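Ricin B-related lectin (Polyporus squamosus, PDB 5MUA) probably binds galactose-containing glycans through a beta-trefoil lectin module, joined to a calcium-dependent papain-like cysteine protease module that is blocked here by the inhibitor E-64. Local coordinates at residues 188-193 with 213-218; 197-200 with 205-208; 238-243 with 247-252. All coordinates share one frame; numbering follows the deposited sequence. Where two conformers were deposited one is given.

Overall arrangement
Helix 184-194 comes first along the chain, and its residues 188-193 meet 213-218 of helix 208-226; contact 1 thus closes the loop that joins these two helices. Contact 2, 197-200 with 205-208, is a smaller loop enclosed within that one, and it ends at C208, the first residue of the long helix. From this helix the chain runs on to strand 233-243 and turns back into strand 246-255, where contact 3 follows in series. F215 and K216 of contact 1 touch N251 and L238 of contact 3. C208 packs on H248 and A249, and both contacts 2 and 3 touch the bound E64.

Contact 1: 188-193 with 213-218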
loop_
_atom_site.group_PDB
_atom_site.type_symbol
_atom_site.label_atom_id
_atom_site.label_comp_id
_atom_site.label_asym_id
_atom_site.label_seq_id
_atom_site.Cartn_x
_atom_site.Cartn_y
_atom_site.Cartn_z
ATOM N N SER B 188 -7.617 -14.362 -2.241
ATOM C CA SER B 188 -8.715 -14.267 -1.328
ATOM C C SER B 188 -8.377 -14.406 0.153
ATOM O O SER B 188 -8.984 -13.708 0.977
ATOM C CB SER B 188 -9.824 -15.229 -1.739
ATOM O OG SER B 188 -10.389 -14.741 -2.926
ATOM N N SER B 189 -7.432 -15.264 0.525
ATOM C CA SER B 189 -7.083 -15.439 1.929
ATOM C C SER B 189 -6.397 -14.151 2.449
ATOM O O SER B 189 -6.655 -13.715 3.543
ATOM C CB SER B 189 -6.241 -16.722 2.188
ATOM O OG SER B 189 -4.896 -16.517 1.813
ATOM N N ILE B 190 -5.573 -13.539 1.625
ATOM C CA ILE B 190 -4.914 -12.241 1.982
ATOM C C ILE B 190 -5.977 -11.175 2.180
ATOM O O ILE B 190 -5.897 -10.395 3.099
ATOM C CB ILE B 190 -3.872 -11.788 0.908
ATOM C CG1 ILE B 190 -2.719 -12.767 0.853
ATOM C CG2 ILE B 190 -3.287 -10.373 1.230
ATOM C CD1 ILE B 190 -1.926 -12.712 -0.462
ATOM N N TRP B 191 -6.946 -11.135 1.270
ATOM C CA TRP B 191 -7.995 -10.149 1.280
ATOM C C TRP B 191 -8.879 -10.335 2.516
ATOM O O TRP B 191 -9.162 -9.358 3.213
ATOM C CB TRP B 191 -8.827 -10.183 -0.018
ATOM C CG TRP B 191 -9.898 -9.131 0.068
ATOM C CD1 TRP B 191 -9.749 -7.846 -0.202
ATOM C CD2 TRP B 191 -11.257 -9.314 0.482
ATOM N NE1 TRP B 191 -10.926 -7.152 0.006
ATOM C CE2 TRP B 191 -11.869 -8.042 0.450
ATOM C CE3 TRP B 191 -12.002 -10.416 0.920
ATOM C CZ2 TRP B 191 -13.198 -7.849 0.789
ATOM C CZ3 TRP B 191 -13.366 -10.223 1.265
ATOM C CH2 TRP B 191 -13.933 -8.946 1.200
ATOM N N GLN B 192 -9.257 -11.590 2.807
ATOM C CA GLN B 192 -10.025 -11.925 4.010
ATOM C C GLN B 192 -9.247 -11.449 5.243
ATOM O O GLN B 192 -9.849 -10.832 6.111
ATOM C CB GLN B 192 -10.432 -13.466 4.104
ATOM C CG GLN B 192 -11.466 -13.762 2.997
ATOM C CD GLN B 192 -12.868 -13.282 3.319
ATOM O OE1 GLN B 192 -13.103 -12.730 4.386
ATOM N NE2 GLN B 192 -13.800 -13.476 2.388
ATOM N N ALA B 193 -7.933 -11.674 5.311
ATOM C CA ALA B 193 -7.169 -11.302 6.456
ATOM C C ALA B 193 -6.991 -9.788 6.605
ATOM O O ALA B 193 -6.687 -9.323 7.706
ATOM C CB ALA B 193 -5.804 -11.946 6.404
ATOM N N THR B 213 -4.931 0.616 -2.892
ATOM C CA THR B 213 -3.543 0.824 -2.445
ATOM C C THR B 213 -3.250 -0.003 -1.220
ATOM O O THR B 213 -2.175 -0.579 -1.129
ATOM C CB THR B 213 -3.285 2.324 -2.167
ATOM O OG1 THR B 213 -3.388 2.999 -3.387
ATOM C CG2 THR B 213 -1.844 2.567 -1.626
ATOM N N VAL B 214 -4.150 -0.028 -0.238
ATOM C CA VAL B 214 -3.950 -0.757 0.973
ATOM C C VAL B 214 -3.888 -2.274 0.631
ATOM O O VAL B 214 -3.037 -2.964 1.185
ATOM C CB VAL B 214 -5.012 -0.455 2.068
ATOM C CG1 VAL B 214 -4.919 -1.417 3.240
ATOM C CG2 VAL B 214 -4.815 0.972 2.576
ATOM N N PHE B 215 -4.792 -2.754 -0.219
ATOM C CA PHE B 215 -4.746 -4.187 -0.584
ATOM C C PHE B 215 -3.393 -4.546 -1.216
ATOM O O PHE B 215 -2.801 -5.596 -0.831
ATOM C CB PHE B 215 -5.931 -4.641 -1.441
ATOM C CG PHE B 215 -5.920 -6.118 -1.711
ATOM C CD1 PHE B 215 -5.908 -6.995 -0.644
ATOM C CD2 PHE B 215 -5.868 -6.604 -3.008
ATOM C CE1 PHE B 215 -5.854 -8.375 -0.857
ATOM C CE2 PHE B 215 -5.779 -7.966 -3.231
ATOM C CZ PHE B 215 -5.841 -8.825 -2.146
ATOM N N LYS B 216 -2.921 -3.696 -2.120
ATOM C CA LYS B 216 -1.626 -3.886 -2.724
ATOM C C LYS B 216 -0.512 -4.021 -1.715
ATOM O O LYS B 216 0.408 -4.907 -1.827
ATOM C CB LYS B 216 -1.344 -2.904 -3.845
ATOM C CG LYS B 216 0.010 -3.085 -4.486
ATOM C CD LYS B 216 0.197 -2.321 -5.779
ATOM C CE LYS B 216 1.668 -2.411 -6.198
ATOM N NZ LYS B 216 2.118 -3.814 -6.421
ATOM N N GLY B 217 -0.563 -3.151 -0.720
ATOM C CA GLY B 217 0.374 -3.301 0.406
ATOM C C GLY B 217 0.199 -4.535 1.257
ATOM O O GLY B 217 1.218 -5.163 1.751
ATOM N N ALA B 218 -1.054 -4.941 1.448
ATOM C CA ALA B 218 -1.337 -6.201 2.163
ATOM C C ALA B 218 -0.668 -7.413 1.491
ATOM O O ALA B 218 -0.155 -8.282 2.161
ATOM C CB ALA B 218 -2.843 -6.433 2.310
#
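Helices 188-193 and 213-218 cross at 117° with their axes 10.0 Å apart, and W191 and I190 meet F215 and A218 where they pass. The aromatic ring of F215 carries most of the contact. Its CE1 presses against the backbone of the other helix, 3.5 Å from W191 CA, while CE1 and CZ also lie against W191 CB. The indole of W191 turns its five-membered-ring edge to the face of F215, a T-shaped stack with the two centroids 5.4 Å apart and the planes at 72°. That edge can be presented because the indole swings out with CG trans to the backbone N (chi1 180°), which carries CD1 over the phenyl face. In a papain-like fold the long helix 208-226 is the central helix, and helix 184-194 packs across its flank here. F265 extends the aromatic cluster, stacking on F215 and meeting W191 edge-to-face, while W191 NE1 is hydrogen-bonded to P267 O. I190 adds its branch methyl. CG2 touches F215 CE1 at 3.9 Å and A218 CB at 4.1 Å, and V219 and W222 add to its apolar surroundings. A beta-branched isoleucine suits this place because CG2 lies near the backbone and faces the neighbouring helix, and A218, being small, lets the methyl lie against its CB.

Contact 2: 197-200 with 205-208. With CA (calcium ion), chain I; CA (calcium ion), chain H; E64 (N-[N-[1-hydroxycarboxyethyl-carbonyl]leucylamino-butyl]-guanidine), chain K.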
loop_
_atom_site.group_PDB
_atom_site.type_symbol
_atom_site.label_atom_id
_atom_site.label_comp_id
_atom_site.label_asym_id
_atom_site.label_seq_id
_atom_site.Cartn_x
_atom_site.Cartn_y
_atom_site.Cartn_z
ATOM N N GLY B 197 -12.943 -6.006 3.780
ATOM C CA GLY B 197 -14.350 -6.352 3.566
ATOM C C GLY B 197 -15.319 -5.831 4.612
ATOM O O GLY B 197 -16.478 -5.628 4.309
ATOM N N SER B 198 -14.802 -5.609 5.800
ATOM C CA SER B 198 -15.573 -5.027 6.911
ATOM C C SER B 198 -15.214 -3.564 7.180
ATOM O O SER B 198 -15.592 -3.015 8.203
ATOM C CB SER B 198 -15.307 -5.832 8.158
ATOM O OG SER B 198 -13.920 -5.920 8.332
ATOM N N THR B 199 -14.466 -2.931 6.293
ATOM C CA THR B 199 -14.145 -1.489 6.462
ATOM C C THR B 199 -15.170 -0.726 5.665
ATOM O O THR B 199 -15.287 -0.888 4.449
ATOM C CB THR B 199 -12.763 -1.172 5.868
ATOM O OG1 THR B 199 -11.789 -1.969 6.524
ATOM C CG2 THR B 199 -12.411 0.323 5.963
ATOM N N PRO B 200 -15.895 0.222 6.316
ATOM C CA PRO B 200 -16.852 0.957 5.468
ATOM C C PRO B 200 -16.178 1.908 4.431
ATOM O O PRO B 200 -15.138 2.491 4.749
ATOM C CB PRO B 200 -17.667 1.806 6.512
ATOM C CG PRO B 200 -17.465 1.150 7.849
ATOM C CD PRO B 200 -16.098 0.422 7.756
ATOM N N ILE B 205 -11.522 9.819 2.382
ATOM C CA ILE B 205 -10.737 9.417 3.505
ATOM C C ILE B 205 -10.451 7.890 3.508
ATOM O O ILE B 205 -9.424 7.458 3.961
ATOM C CB ILE B 205 -11.431 9.918 4.782
ATOM C CG1 ILE B 205 -10.514 9.857 5.986
ATOM C CG2 ILE B 205 -12.767 9.180 5.063
ATOM C CD1 ILE B 205 -9.193 10.630 5.892
ATOM N N PHE B 206 -11.390 7.133 2.981
ATOM C CA PHE B 206 -11.166 5.718 2.724
ATOM C C PHE B 206 -12.096 5.208 1.632
ATOM O O PHE B 206 -13.063 4.523 1.850
ATOM C CB PHE B 206 -11.252 4.880 3.988
ATOM C CG PHE B 206 -10.371 3.679 3.901
ATOM C CD1 PHE B 206 -9.008 3.782 4.207
ATOM C CD2 PHE B 206 -10.878 2.485 3.481
ATOM C CE1 PHE B 206 -8.138 2.708 4.121
ATOM C CE2 PHE B 206 -9.996 1.394 3.348
ATOM C CZ PHE B 206 -8.653 1.500 3.672
ATOM N N ASP B 207 -11.717 5.550 0.408
ATOM C CA ASP B 207 -12.449 5.320 -0.807
ATOM C C ASP B 207 -11.635 4.411 -1.788
ATOM O O ASP B 207 -10.683 3.745 -1.346
ATOM C CB ASP B 207 -13.091 6.568 -1.362
ATOM C CG ASP B 207 -12.088 7.657 -1.741
ATOM O OD1 ASP B 207 -10.865 7.472 -1.420
ATOM O OD2 ASP B 207 -12.515 8.594 -2.473
ATOM N N CYS B 208 -12.049 4.301 -3.057
ATOM C CA CYS B 208 -11.526 3.205 -3.879
ATOM C C CYS B 208 -9.997 3.273 -3.934
ATOM O O CYS B 208 -9.333 2.225 -3.859
ATOM C CB CYS B 208 -12.050 3.253 -5.265
ATOM S SG CYS B 208 -11.815 4.758 -6.244
HETATM CA CA CA I . -10.559 9.259 -3.843
HETATM CA CA CA H . -8.772 8.443 -0.971
HETATM C C1 E64 K . -14.514 4.951 -5.584
HETATM O O1 E64 K . -14.569 5.009 -4.359
HETATM O O2 E64 K . -15.277 4.222 -6.296
HETATM C C2 E64 K . -13.430 5.672 -6.277
HETATM C C3 E64 K . -13.295 7.081 -5.697
HETATM O O3 E64 K . -14.493 7.629 -6.223
HETATM C C4 E64 K . -12.118 7.817 -6.224
HETATM O O4 E64 K . -11.114 7.912 -5.596
HETATM N N1 E64 K . -12.181 8.267 -7.435
HETATM C C6 E64 K . -11.126 9.005 -8.115
HETATM C C7 E64 K . -10.296 8.322 -9.185
HETATM C C8 E64 K . -9.715 6.977 -8.771
HETATM C C9 E64 K . -8.551 7.184 -7.800
HETATM C C10 E64 K . -9.262 6.303 -9.995
HETATM C C11 E64 K . -11.420 10.459 -8.410
HETATM O O5 E64 K . -12.033 10.676 -9.444
HETATM N N2 E64 K . -11.046 11.427 -7.611
HETATM C C12 E64 K . -11.118 12.862 -7.951
HETATM C C13 E64 K . -9.717 13.461 -7.959
HETATM C C14 E64 K . -9.654 14.999 -8.137
HETATM C C15 E64 K . -8.812 15.357 -9.361
HETATM N N3 E64 K . -8.433 16.772 -9.271
HETATM C C16 E64 K . -7.587 17.402 -10.068
HETATM N N4 E64 K . -7.105 16.804 -11.175
HETATM N N5 E64 K . -7.168 18.660 -9.713
HETATM O O HOH W 1 -6.746 8.678 0.461
HETATM O O HOH W 2 -12.301 10.870 -4.738
#
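T199 and F206 make a small loop-to-loop packing contact, in the segment that leads from helix 184-194 into helix 208-226, running up to C208, which probably corresponds to the catalytic cysteine of papain-like proteases. The methyl of T199 does the touching: CG2 lies 3.6 Å from F206 CD2 and nearly as close to CE2, and it approaches the phenyl ring obliquely. Threonine suits the place because its two branches part company: with OG1 beside the backbone N (chi1 -59°), CG2 stands trans to that N and meets the ring, and OG1 is left to bond to G195 O. F206 is buried, its ring also packed against L196 and edge-to-face with F211.

The next two residues carry the chemistry. The carboxylate of D207 bridges two calcium ions, OD1 binding one at 2.4 Å and OD2 the other at 2.5 Å. D209 and D176 of the second subunit serve both ions. D210 and the carbonyl of E204 serve the OD1 ion; the OD2 ion takes the carbonyl of S175 of the second subunit, a water, and O4 of E64 at 2.3 Å. One calcium thus connects protein, inhibitor and the dimer partner. C208 SG is bonded to E64 C2 at 1.9 Å, the thioether expected of an epoxide opened by the nucleophilic cysteine. Its amide donates to O1 of the E64 carboxylate at 2.9 Å with an angle of 140°, and the helix N terminus probably adds to the hold on that group. W201 NE1 also bonds to the inhibitor. The contact lies beyond the end of helix 184-194 and at the N terminus of helix 208-226, with C208 packed on H248 and A249 of strand 246-255.

Contact 3: 238-243 with 247-252; sequences LMFGSK and AHAYNW. With E64 (N-[N-[1-hydroxycarboxyethyl-carbonyl]leucylamino-butyl]-guanidine), chain K.
M239 and Y250 form a hydrogen-bonded pair of an antiparallel beta hairpin, strands 233-243 and 246-255 of the papain-like module, with G241 and H248 the next such pair. The side chain of M239 threads between two rings. Its CB lies over the face of Y250, 4.0 Å from the ring centroid, and CG comes 3.6 Å from W252 CD1. SD sits obliquely to both rings in Met-aromatic contacts, nearest to Y250 CE2 at 3.6 Å, and the terminal CE lies over the five-membered ring of W252 in a CH-pi contact, 3.9 Å from its centroid and only 12° from the ring normal. A chi1 of -108°, away from any staggered position, followed by an extended chain, takes the sulfur past Y250 to W252; a flexible, polarisable methionine suits such a path. The indole edge of W252 also bonds weakly to L238 through NE1 to the carbonyl O. G241 has no side chain, so Y250 OH can come in 3.7 Å from its CA.

On the face carrying F240, A247 and A249, F240 CD1 meets A249 CB obliquely, and one face of the ring receives E64, whose leucyl methyl C9 lies over the ring centre. The small A247 and A249 suit a surface on which the inhibitor lies. H248, on the other face with M239 and Y250, probably corresponds to the catalytic histidine of the family; it is held at NE2 by E266 and donates from ND1, in the ring plane, to E64 O2 at 2.9 Å with an angle of 146°.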
loop_
_atom_site.group_PDB
_atom_site.type_symbol
_atom_site.label_atom_id
_atom_site.label_comp_id
_atom_site.label_asym_id
_atom_site.label_seq_id
_atom_site.Cartn_x
_atom_site.Cartn_y
_atom_site.Cartn_z
ATOM N N LEU B 238 -2.119 -2.491 -9.360
ATOM C CA LEU B 238 -2.992 -1.328 -9.072
ATOM C C LEU B 238 -3.379 -0.704 -10.407
ATOM O O LEU B 238 -2.504 -0.563 -11.296
ATOM C CB LEU B 238 -2.282 -0.307 -8.200
ATOM C CG LEU B 238 -3.013 1.010 -7.896
ATOM C CD1 LEU B 238 -4.302 0.709 -7.143
ATOM C CD2 LEU B 238 -2.144 1.841 -7.002
ATOM N N MET B 239 -4.677 -0.377 -10.578
ATOM C CA MET B 239 -5.123 0.332 -11.762
ATOM C C MET B 239 -6.068 1.478 -11.317
ATOM O O MET B 239 -6.780 1.341 -10.374
ATOM C CB MET B 239 -5.909 -0.613 -12.718
ATOM C CG MET B 239 -5.137 -0.944 -13.938
ATOM S SD MET B 239 -6.148 -2.131 -14.824
ATOM C CE MET B 239 -4.762 -2.708 -15.789
ATOM N N PHE B 240 -5.950 2.618 -11.968
ATOM C CA PHE B 240 -6.960 3.668 -11.968
ATOM C C PHE B 240 -7.533 3.671 -13.381
ATOM O O PHE B 240 -6.796 3.726 -14.401
ATOM C CB PHE B 240 -6.327 5.050 -11.727
ATOM C CG PHE B 240 -5.840 5.311 -10.342
ATOM C CD1 PHE B 240 -5.878 4.378 -9.308
ATOM C CD2 PHE B 240 -5.398 6.610 -10.050
ATOM C CE1 PHE B 240 -5.434 4.690 -8.046
ATOM C CE2 PHE B 240 -4.961 6.936 -8.761
ATOM C CZ PHE B 240 -4.973 5.964 -7.773
ATOM N N GLY B 241 -8.849 3.620 -13.456
ATOM C CA GLY B 241 -9.517 3.683 -14.741
ATOM C C GLY B 241 -10.814 4.464 -14.671
ATOM O O GLY B 241 -11.237 4.897 -13.595
ATOM N N SER B 242 -11.414 4.635 -15.838
ATOM C CA SER B 242 -12.625 5.398 -15.929
ATOM C C SER B 242 -13.526 4.907 -16.992
ATOM O O SER B 242 -13.127 4.228 -17.951
ATOM C CB SER B 242 -12.306 6.859 -16.180
ATOM O OG SER B 242 -11.571 7.037 -17.367
ATOM N N LYS B 243 -14.762 5.348 -16.871
ATOM C CA LYS B 243 -15.639 5.288 -18.044
ATOM C C LYS B 243 -16.482 6.537 -18.050
ATOM O O LYS B 243 -16.323 7.381 -17.184
ATOM C CB LYS B 243 -16.458 4.030 -17.964
ATOM C CG LYS B 243 -16.959 3.742 -16.607
ATOM C CD LYS B 243 -17.703 2.472 -16.593
ATOM C CE LYS B 243 -18.287 2.224 -15.214
ATOM N NZ LYS B 243 -19.042 0.949 -15.205
ATOM N N ALA B 247 -14.841 7.349 -12.318
ATOM C CA ALA B 247 -13.512 6.768 -12.259
ATOM C C ALA B 247 -13.353 5.906 -11.042
ATOM O O ALA B 247 -13.967 6.183 -9.988
ATOM C CB ALA B 247 -12.460 7.842 -12.313
ATOM N N HIS B 248 -12.468 4.879 -11.133
ATOM C CA HIS B 248 -12.417 3.885 -10.039
ATOM C C HIS B 248 -11.044 3.302 -9.993
ATOM O O HIS B 248 -10.420 3.168 -11.041
ATOM C CB HIS B 248 -13.456 2.741 -10.325
ATOM C CG HIS B 248 -13.709 1.785 -9.194
ATOM N ND1 HIS B 248 -14.295 2.127 -7.992
ATOM C CD2 HIS B 248 -13.505 0.465 -9.118
ATOM C CE1 HIS B 248 -14.397 1.074 -7.216
ATOM N NE2 HIS B 248 -13.904 0.047 -7.878
ATOM N N ALA B 249 -10.636 2.944 -8.768
ATOM C CA ALA B 249 -9.399 2.259 -8.480
ATOM C C ALA B 249 -9.665 0.841 -8.091
ATOM O O ALA B 249 -10.577 0.572 -7.338
ATOM C CB ALA B 249 -8.588 2.940 -7.360
ATOM N N TYR B 250 -8.811 -0.070 -8.579
ATOM C CA TYR B 250 -9.050 -1.516 -8.390
ATOM C C TYR B 250 -7.737 -2.218 -8.627
ATOM O O TYR B 250 -6.688 -1.575 -8.945
ATOM C CB TYR B 250 -10.158 -2.074 -9.370
ATOM C CG TYR B 250 -10.036 -1.549 -10.776
ATOM C CD1 TYR B 250 -10.452 -0.245 -11.101
ATOM C CD2 TYR B 250 -9.464 -2.298 -11.786
ATOM C CE1 TYR B 250 -10.290 0.286 -12.378
ATOM C CE2 TYR B 250 -9.288 -1.783 -13.083
ATOM C CZ TYR B 250 -9.719 -0.504 -13.395
ATOM O OH TYR B 250 -9.549 -0.001 -14.657
ATOM N N ASN B 251 -7.749 -3.503 -8.370
ATOM C CA ASN B 251 -6.523 -4.293 -8.490
ATOM C C ASN B 251 -6.626 -5.277 -9.680
ATOM O O ASN B 251 -7.683 -5.472 -10.267
ATOM C CB ASN B 251 -6.265 -5.048 -7.192
ATOM C CG ASN B 251 -6.053 -4.112 -6.001
ATOM O OD1 ASN B 251 -6.909 -3.972 -5.131
ATOM N ND2 ASN B 251 -4.907 -3.484 -5.972
ATOM N N TRP B 252 -5.501 -5.915 -10.007
ATOM C CA TRP B 252 -5.459 -6.791 -11.140
ATOM C C TRP B 252 -4.320 -7.787 -11.022
ATOM O O TRP B 252 -3.317 -7.546 -10.318
ATOM C CB TRP B 252 -5.349 -6.067 -12.433
ATOM C CG TRP B 252 -4.085 -5.227 -12.618
ATOM C CD1 TRP B 252 -3.922 -3.909 -12.253
ATOM C CD2 TRP B 252 -2.865 -5.617 -13.258
ATOM N NE1 TRP B 252 -2.641 -3.480 -12.612
ATOM C CE2 TRP B 252 -2.002 -4.503 -13.261
ATOM C CE3 TRP B 252 -2.408 -6.821 -13.823
ATOM C CZ2 TRP B 252 -0.711 -4.573 -13.734
ATOM C CZ3 TRP B 252 -1.141 -6.860 -14.345
ATOM C CH2 TRP B 252 -0.314 -5.748 -14.318
HETATM C C1 E64 K . -14.514 4.951 -5.584
HETATM O O1 E64 K . -14.569 5.009 -4.359
HETATM O O2 E64 K . -15.277 4.222 -6.296
HETATM C C2 E64 K . -13.430 5.672 -6.277
HETATM C C3 E64 K . -13.295 7.081 -5.697
HETATM O O3 E64 K . -14.493 7.629 -6.223
HETATM C C4 E64 K . -12.118 7.817 -6.224
HETATM O O4 E64 K . -11.114 7.912 -5.596
HETATM N N1 E64 K . -12.181 8.267 -7.435
HETATM C C6 E64 K . -11.126 9.005 -8.115
HETATM C C7 E64 K . -10.296 8.322 -9.185
HETATM C C8 E64 K . -9.715 6.977 -8.771
HETATM C C9 E64 K . -8.551 7.184 -7.800
HETATM C C10 E64 K . -9.262 6.303 -9.995
HETATM C C11 E64 K . -11.420 10.459 -8.410
HETATM O O5 E64 K . -12.033 10.676 -9.444
HETATM N N2 E64 K . -11.046 11.427 -7.611
HETATM C C12 E64 K . -11.118 12.862 -7.951
HETATM C C13 E64 K . -9.717 13.461 -7.959
HETATM C C14 E64 K . -9.654 14.999 -8.137
HETATM C C15 E64 K . -8.812 15.357 -9.361
HETATM N N3 E64 K . -8.433 16.772 -9.271
HETATM C C16 E64 K . -7.587 17.402 -10.068
HETATM N N4 E64 K . -7.105 16.804 -11.175
HETATM N N5 E64 K . -7.168 18.660 -9.713
#